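Local coordinates for protein small ribosomal subunit biogenesis GTPase RsgA (Thermotoga maritima, PDB 1U0L) that is a circularly permuted GTPase that probably hydrolyses GTP slowly and assists late maturation of the 30S ribosomal subunit, and binds one zinc ion, at residues D86-V91 / N114-V119; F107-E112 / H246-F251; E140-G145 / A281-E286. All blocks are in the same frame, centred on the assembly; numbering follows the deposited sequence.

Contact 1. Residues D86-V91 / N114-V119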
# COMPACT_ATOMS: atom_id res chain seq x y z
N ASP A 86 1.70 -6.95 -1.25
CA ASP A 86 1.49 -7.41 0.13
C ASP A 86 1.41 -6.22 1.07
O ASP A 86 0.49 -6.12 1.86
CB ASP A 86 2.63 -8.29 0.63
CG ASP A 86 3.13 -9.25 -0.41
OD1 ASP A 86 2.29 -9.90 -1.06
OD2 ASP A 86 4.37 -9.38 -0.55
N GLN A 87 2.40 -5.33 0.99
CA GLN A 87 2.45 -4.19 1.89
C GLN A 87 2.33 -2.79 1.34
O GLN A 87 2.65 -2.49 0.19
CB GLN A 87 3.74 -4.19 2.70
CG GLN A 87 3.75 -5.12 3.86
CD GLN A 87 5.02 -5.01 4.65
OE1 GLN A 87 6.12 -4.94 4.09
NE2 GLN A 87 4.89 -4.98 5.97
N VAL A 88 1.88 -1.94 2.25
CA VAL A 88 1.71 -0.53 2.03
C VAL A 88 2.58 0.08 3.10
O VAL A 88 2.38 -0.18 4.30
CB VAL A 88 0.29 -0.09 2.30
CG1 VAL A 88 0.21 1.42 2.26
CG2 VAL A 88 -0.64 -0.71 1.28
N ILE A 89 3.58 0.86 2.69
CA ILE A 89 4.44 1.53 3.66
C ILE A 89 3.87 2.92 3.67
O ILE A 89 4.00 3.66 2.70
CB ILE A 89 5.87 1.58 3.19
CG1 ILE A 89 6.39 0.17 2.94
CG2 ILE A 89 6.70 2.30 4.24
CD1 ILE A 89 6.49 -0.71 4.19
N LEU A 90 3.20 3.25 4.77
CA LEU A 90 2.56 4.55 4.90
C LEU A 90 3.49 5.54 5.58
O LEU A 90 3.65 5.51 6.80
CB LEU A 90 1.26 4.40 5.69
CG LEU A 90 0.07 5.21 5.16
CD1 LEU A 90 -1.11 5.22 6.18
CD2 LEU A 90 0.56 6.62 4.87
N VAL A 91 4.11 6.40 4.78
CA VAL A 91 5.00 7.37 5.37
C VAL A 91 4.20 8.60 5.76
O VAL A 91 3.48 9.20 4.96
CB VAL A 91 6.15 7.73 4.41
CG1 VAL A 91 6.94 8.89 4.95
CG2 VAL A 91 7.07 6.54 4.29
N ASN A 114 -7.86 -3.18 -0.21
CA ASN A 114 -7.12 -4.04 -1.14
C ASN A 114 -6.44 -5.19 -0.43
O ASN A 114 -5.62 -5.90 -1.02
CB ASN A 114 -6.10 -3.22 -1.92
CG ASN A 114 -6.76 -2.37 -2.97
OD1 ASN A 114 -6.96 -2.81 -4.10
ND2 ASN A 114 -7.13 -1.15 -2.60
N GLU A 115 -6.82 -5.37 0.83
CA GLU A 115 -6.30 -6.43 1.69
C GLU A 115 -4.78 -6.46 1.66
O GLU A 115 -4.17 -7.34 1.06
CB GLU A 115 -6.87 -7.79 1.26
CG GLU A 115 -8.40 -7.81 1.21
CD GLU A 115 -8.96 -9.20 0.97
OE1 GLU A 115 -8.60 -9.83 -0.05
OE2 GLU A 115 -9.77 -9.66 1.82
N LEU A 116 -4.17 -5.48 2.32
CA LEU A 116 -2.72 -5.37 2.37
C LEU A 116 -2.24 -5.11 3.79
O LEU A 116 -2.93 -4.51 4.59
CB LEU A 116 -2.23 -4.23 1.47
CG LEU A 116 -2.77 -4.16 0.04
CD1 LEU A 116 -2.27 -2.90 -0.67
CD2 LEU A 116 -2.33 -5.40 -0.72
N GLU A 117 -1.04 -5.59 4.09
CA GLU A 117 -0.45 -5.35 5.39
C GLU A 117 -0.02 -3.89 5.28
O GLU A 117 0.40 -3.45 4.21
CB GLU A 117 0.78 -6.23 5.59
CG GLU A 117 0.50 -7.70 5.71
CD GLU A 117 -0.20 -8.02 7.01
OE1 GLU A 117 -1.33 -7.53 7.21
OE2 GLU A 117 0.38 -8.76 7.83
N THR A 118 -0.14 -3.14 6.36
CA THR A 118 0.29 -1.75 6.34
C THR A 118 1.28 -1.47 7.44
O THR A 118 1.09 -1.87 8.59
CB THR A 118 -0.89 -0.79 6.49
OG1 THR A 118 -1.49 -0.57 5.21
CG2 THR A 118 -0.44 0.54 7.07
N VAL A 119 2.36 -0.78 7.09
CA VAL A 119 3.36 -0.39 8.07
C VAL A 119 3.46 1.12 8.05
O VAL A 119 3.87 1.72 7.05
CB VAL A 119 4.71 -1.01 7.76
CG1 VAL A 119 5.78 -0.36 8.62
CG2 VAL A 119 4.64 -2.48 8.04
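Val88 and Thr118 lie side by side as a bridged pair of two parallel strands, with Gln87 beside Glu117 and Ile89 beside Val119 as the neighbouring pairs. The short strand axes run 4.6 Å apart at an angle of 21°. Four backbone hydrogen bonds join the two segments. Asp86 O accepts one from Glu117 N, Val88 N gives to Glu117 O (2.9 Å), Val88 O accepts one from Val119 N (2.9 Å, 168° at the hydrogen), and Leu90 N gives to Val119 O, after which the pairing continues to Val121. The backbone of Gln87 and Ile89 bonds to strand 171-175 on the other flank.

From Val88, CB sits 3.4 Å from Thr118 OG1. CG1 is 3.9 Å from the same hydroxyl oxygen, while CG2 meets Leu116 CD1 at 3.4 Å. The first torsion, 171°, sets CG1 anti to the backbone N, which puts CG2 beside that nitrogen, where it meets Leu116. This face is roofed by helix 101-113, whose Ala111 touches both Val88 and Thr118. On the other face Ile89 CD1 reaches Val119 CB at 4.0 Å, where Leu167 of helix 160-167 touches Ile89 and Tyr166 touches Val119. The pair closes a beta-alpha-beta unit of the P-loop GTPase fold. Glu115, at positive phi, ends the intervening helix in a Schellman motif and turns the chain into the second strand. Just before the first strand, Asp86 OD1 forms a salt bridge with Lys74.

Backbone amides and carbonyls therefore satisfy one another along the seam, so that Val88, Leu116, Ile89 and Val119 can pack in a buried setting.

Contact 2. Residues F107-E112 / H246-F251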
# COMPACT_ATOMS: atom_id res chain seq x y z
N PHE A 107 -5.94 6.56 3.71
CA PHE A 107 -4.89 5.69 3.19
C PHE A 107 -5.07 4.28 3.74
O PHE A 107 -5.03 3.30 2.98
CB PHE A 107 -3.51 6.23 3.57
CG PHE A 107 -2.92 7.10 2.53
CD1 PHE A 107 -2.31 8.31 2.87
CD2 PHE A 107 -2.96 6.73 1.19
CE1 PHE A 107 -1.76 9.13 1.88
CE2 PHE A 107 -2.41 7.54 0.19
CZ PHE A 107 -1.80 8.75 0.54
N LEU A 108 -5.27 4.19 5.06
CA LEU A 108 -5.47 2.89 5.70
C LEU A 108 -6.73 2.22 5.14
O LEU A 108 -6.71 1.03 4.85
CB LEU A 108 -5.60 3.07 7.22
CG LEU A 108 -4.31 3.53 7.92
CD1 LEU A 108 -4.61 3.88 9.36
CD2 LEU A 108 -3.26 2.44 7.84
N VAL A 109 -7.80 2.99 4.97
CA VAL A 109 -9.03 2.43 4.41
C VAL A 109 -8.71 1.77 3.07
O VAL A 109 -9.12 0.64 2.81
CB VAL A 109 -10.11 3.52 4.21
CG1 VAL A 109 -11.25 2.97 3.36
CG2 VAL A 109 -10.65 3.98 5.55
N LEU A 110 -7.95 2.48 2.24
CA LEU A 110 -7.55 1.96 0.93
C LEU A 110 -6.68 0.69 1.03
O LEU A 110 -6.88 -0.27 0.29
CB LEU A 110 -6.78 3.03 0.15
CG LEU A 110 -7.66 4.11 -0.46
CD1 LEU A 110 -6.77 5.21 -1.01
CD2 LEU A 110 -8.55 3.54 -1.54
N ALA A 111 -5.72 0.70 1.95
CA ALA A 111 -4.84 -0.44 2.14
C ALA A 111 -5.64 -1.65 2.61
O ALA A 111 -5.39 -2.79 2.18
CB ALA A 111 -3.76 -0.10 3.15
N GLU A 112 -6.61 -1.40 3.48
CA GLU A 112 -7.43 -2.47 4.00
C GLU A 112 -8.34 -2.99 2.88
O GLU A 112 -8.47 -4.20 2.67
CB GLU A 112 -8.27 -1.97 5.18
CG GLU A 112 -8.25 -2.90 6.39
CD GLU A 112 -6.95 -2.83 7.17
OE1 GLU A 112 -6.84 -3.52 8.21
OE2 GLU A 112 -6.03 -2.09 6.77
N HIS A 246 -16.09 -1.72 7.45
CA HIS A 246 -15.23 -2.89 7.50
C HIS A 246 -13.77 -2.53 7.27
O HIS A 246 -12.90 -3.40 7.28
CB HIS A 246 -15.63 -3.91 6.43
CG HIS A 246 -17.05 -4.37 6.53
ND1 HIS A 246 -17.59 -4.90 7.68
CD2 HIS A 246 -18.05 -4.36 5.61
CE1 HIS A 246 -18.86 -5.19 7.48
NE2 HIS A 246 -19.16 -4.88 6.23
N TYR A 247 -13.50 -1.26 7.06
CA TYR A 247 -12.14 -0.84 6.80
C TYR A 247 -11.54 -0.02 7.93
O TYR A 247 -10.60 0.76 7.74
CB TYR A 247 -12.13 -0.11 5.47
CG TYR A 247 -12.60 -1.01 4.34
CD1 TYR A 247 -13.34 -0.50 3.27
CD2 TYR A 247 -12.26 -2.37 4.32
CE1 TYR A 247 -13.73 -1.32 2.21
CE2 TYR A 247 -12.64 -3.19 3.26
CZ TYR A 247 -13.37 -2.65 2.21
OH TYR A 247 -13.70 -3.43 1.13
N PHE A 248 -12.09 -0.23 9.12
CA PHE A 248 -11.65 0.40 10.35
C PHE A 248 -11.54 -0.73 11.37
O PHE A 248 -12.48 -0.96 12.13
CB PHE A 248 -12.67 1.42 10.84
CG PHE A 248 -12.53 2.78 10.23
CD1 PHE A 248 -13.00 3.04 8.95
CD2 PHE A 248 -11.92 3.81 10.94
CE1 PHE A 248 -12.86 4.30 8.38
CE2 PHE A 248 -11.76 5.08 10.39
CZ PHE A 248 -12.24 5.32 9.10
N LYS A 249 -10.41 -1.45 11.37
CA LYS A 249 -10.18 -2.56 12.30
C LYS A 249 -11.06 -2.47 13.53
O LYS A 249 -11.92 -3.32 13.75
CB LYS A 249 -8.74 -2.58 12.80
CG LYS A 249 -7.65 -3.00 11.81
CD LYS A 249 -6.40 -3.42 12.60
CE LYS A 249 -5.24 -3.69 11.70
NZ LYS A 249 -5.65 -4.55 10.54
N GLU A 250 -10.83 -1.44 14.34
CA GLU A 250 -11.57 -1.21 15.58
C GLU A 250 -13.04 -1.61 15.50
O GLU A 250 -13.57 -2.19 16.44
CB GLU A 250 -11.51 0.26 16.01
CG GLU A 250 -10.14 0.86 16.01
CD GLU A 250 -9.93 1.78 14.84
OE1 GLU A 250 -10.14 1.34 13.69
OE2 GLU A 250 -9.56 2.96 15.08
N PHE A 251 -13.69 -1.27 14.40
CA PHE A 251 -15.10 -1.60 14.21
C PHE A 251 -15.18 -3.07 13.81
O PHE A 251 -14.95 -3.42 12.64
CB PHE A 251 -15.72 -0.75 13.09
CG PHE A 251 -15.54 0.75 13.26
CD1 PHE A 251 -14.68 1.27 14.22
CD2 PHE A 251 -16.20 1.63 12.42
CE1 PHE A 251 -14.49 2.63 14.33
CE2 PHE A 251 -16.01 3.00 12.52
CZ PHE A 251 -15.16 3.50 13.48
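Glu112 and Lys249 form a salt bridge between helix 101-113 of the P-loop GTPase fold and the loop segment 246-251, which precedes the zinc ligands Cys256, Cys261, His263 and Cys269. Lys249 NZ stands 2.8 Å from Glu112 OE1 and meets it nearly along the C-O axis. The lysine chain is extended until its last torsion, where a bend (chi4 -47°) brings the ammonium round to the carboxylate.

Beside this polar pair is an apolar one. Val109 divides its two methyls between neighbouring aromatic residues: CG1 touches Tyr247 CB at 3.8 Å, and CG2 approaches Phe248 CE1 at 3.6 Å. The Tyr247 ring also passes Glu112, with CD2 4.1 Å from Glu112 CB, so the stem of the glutamate packs while its tip bonds. An alanine in place of Glu112 would probably leave the Lys249 ammonium without its carboxylate mate and its chain freer to turn.

A second shell holds these groups. Glu112 OE2 has a weak hydrogen bond with Tyr147 OH, and Tyr247 OH bonds to Glu243. Met291 of helix 282-296 touches both Val109 and Phe248, while Tyr288 on the same helix meets the Phe248 and Phe251 rings edge-to-face. Within the loop, Phe248 CB rests 3.7 Å above the plane of the Phe251 ring, over its centre.

Contact 3. Residues E140-G145 / A281-E286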
# COMPACT_ATOMS: atom_id res chain seq x y z
N GLU A 140 1.12 7.65 17.78
CA GLU A 140 1.35 6.33 18.34
C GLU A 140 0.13 6.04 19.22
O GLU A 140 -0.45 4.95 19.19
CB GLU A 140 2.64 6.33 19.17
CG GLU A 140 3.78 6.99 18.43
CD GLU A 140 5.12 6.85 19.11
OE1 GLU A 140 5.25 7.22 20.30
OE2 GLU A 140 6.06 6.37 18.43
N GLU A 141 -0.27 7.04 19.99
CA GLU A 141 -1.43 6.91 20.86
C GLU A 141 -2.69 6.44 20.11
O GLU A 141 -3.55 5.79 20.68
CB GLU A 141 -1.71 8.26 21.53
CG GLU A 141 -2.43 8.16 22.85
CD GLU A 141 -1.78 7.13 23.75
OE1 GLU A 141 -0.64 7.35 24.22
OE2 GLU A 141 -2.45 6.09 23.97
N ILE A 142 -2.79 6.78 18.83
CA ILE A 142 -3.95 6.39 18.03
C ILE A 142 -3.73 5.11 17.26
O ILE A 142 -4.56 4.21 17.31
CB ILE A 142 -4.31 7.45 16.96
CG1 ILE A 142 -4.76 8.75 17.62
CG2 ILE A 142 -5.41 6.91 16.02
CD1 ILE A 142 -5.28 9.75 16.63
N TYR A 143 -2.62 5.02 16.55
CA TYR A 143 -2.37 3.87 15.72
C TYR A 143 -1.49 2.77 16.30
O TYR A 143 -1.32 1.72 15.68
CB TYR A 143 -1.81 4.33 14.38
CG TYR A 143 -2.73 5.29 13.67
CD1 TYR A 143 -2.59 6.67 13.81
CD2 TYR A 143 -3.77 4.82 12.88
CE1 TYR A 143 -3.45 7.55 13.16
CE2 TYR A 143 -4.64 5.69 12.22
CZ TYR A 143 -4.48 7.05 12.37
OH TYR A 143 -5.33 7.90 11.69
N SER A 144 -0.94 3.00 17.48
CA SER A 144 -0.08 1.99 18.09
C SER A 144 -0.72 0.59 18.08
O SER A 144 -0.13 -0.38 17.60
CB SER A 144 0.26 2.39 19.53
OG SER A 144 1.21 1.53 20.10
N GLY A 145 -1.94 0.49 18.60
CA GLY A 145 -2.60 -0.79 18.67
C GLY A 145 -3.32 -1.30 17.44
O GLY A 145 -3.96 -2.35 17.49
N ALA A 281 -10.40 5.79 19.31
CA ALA A 281 -9.98 7.19 19.21
C ALA A 281 -11.06 8.03 18.52
O ALA A 281 -11.65 7.60 17.53
CB ALA A 281 -8.67 7.29 18.42
N GLU A 282 -11.33 9.21 19.05
CA GLU A 282 -12.35 10.07 18.47
C GLU A 282 -12.06 10.36 16.99
O GLU A 282 -12.96 10.30 16.15
CB GLU A 282 -12.44 11.39 19.24
CG GLU A 282 -12.71 11.21 20.73
CD GLU A 282 -12.87 12.52 21.47
OE1 GLU A 282 -13.00 12.49 22.71
OE2 GLU A 282 -12.87 13.58 20.80
N SER A 283 -10.79 10.65 16.69
CA SER A 283 -10.37 10.95 15.33
C SER A 283 -10.82 9.86 14.39
O SER A 283 -11.33 10.13 13.30
CB SER A 283 -8.85 11.09 15.25
OG SER A 283 -8.22 9.97 15.83
N ARG A 284 -10.63 8.61 14.81
CA ARG A 284 -11.03 7.48 13.99
C ARG A 284 -12.50 7.58 13.65
O ARG A 284 -12.89 7.66 12.47
CB ARG A 284 -10.73 6.17 14.71
CG ARG A 284 -9.24 5.89 14.88
CD ARG A 284 -8.56 5.59 13.54
NE ARG A 284 -8.95 4.27 13.05
CZ ARG A 284 -8.47 3.71 11.94
NH1 ARG A 284 -7.58 4.34 11.20
NH2 ARG A 284 -8.89 2.50 11.58
N TYR A 285 -13.34 7.59 14.68
CA TYR A 285 -14.77 7.68 14.47
C TYR A 285 -15.13 8.85 13.55
O TYR A 285 -15.85 8.71 12.56
CB TYR A 285 -15.51 7.85 15.81
CG TYR A 285 -16.99 7.85 15.60
CD1 TYR A 285 -17.66 6.68 15.27
CD2 TYR A 285 -17.71 9.04 15.61
CE1 TYR A 285 -19.01 6.69 14.94
CE2 TYR A 285 -19.06 9.06 15.28
CZ TYR A 285 -19.70 7.88 14.93
OH TYR A 285 -21.02 7.89 14.54
N GLU A 286 -14.60 10.02 13.92
CA GLU A 286 -14.82 11.27 13.22
C GLU A 286 -14.56 11.17 11.73
O GLU A 286 -15.44 11.49 10.92
CB GLU A 286 -13.91 12.34 13.84
CG GLU A 286 -14.11 13.74 13.31
CD GLU A 286 -13.23 14.73 14.03
OE1 GLU A 286 -11.99 14.61 13.93
OE2 GLU A 286 -13.77 15.63 14.70
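The C-terminal part of helix 130-143 meets the start of helix 282-296, with Ile142 set against Ala281, Ser283 and Arg284. Ile142 CG2 lies 4.1 Å from Ala281 CB and equally far from Arg284 CG, while CD1 reaches toward the Ser283 hydroxyl. With CG1 beside the backbone N (chi1 -65°) and CG2 anti to it, the two branches of the isoleucine part, CD1 going to Ser283 and CG2 to Ala281 and Arg284. CG2 also sits over a face of the Tyr143 ring, 3.5 Å above its centre.

Ala281 is the N-cap residue, so the contact falls at the first turn of the C-terminal helix, where it abuts a helix of the GTPase domain. Arg284, bent at its second and third torsions, brings NH1 to the edge of the Tyr143 ring, near the ring plane, 3.4 Å from Tyr143 CE2. Ring and guanidinium planes stand 89° apart, an edge approach and not a stack over the ring. Asp105 OD1, from helix 101-113, forms a salt bridge with Arg284 NH1 and a hydrogen bond with Tyr143 OH, and Arg284 NE has a salt bridge with Glu250.

Overall arrangement
From the N-terminal OB-fold domain the chain enters the GTPase domain. Contact 1 closes a short loop there, bringing strand 117-122 back beside strand 87-92 after helix 101-113. That same helix opens contact 2, whose segments are 134 residues apart at their closest ends, so contacts 1 and 2 cross. Helix 130-143 then opens contact 3, which closes at 281-286, beyond the second half of contact 2; these two cross as well. Contacts 1 and 3 follow in series and do not touch. Leu108 helps join the pieces, packing on Thr118 on one side and on Tyr143 and Arg284 on the other. Contacts 2 and 3 together fasten the C-terminal zinc-binding region to two helices of the GTPase domain.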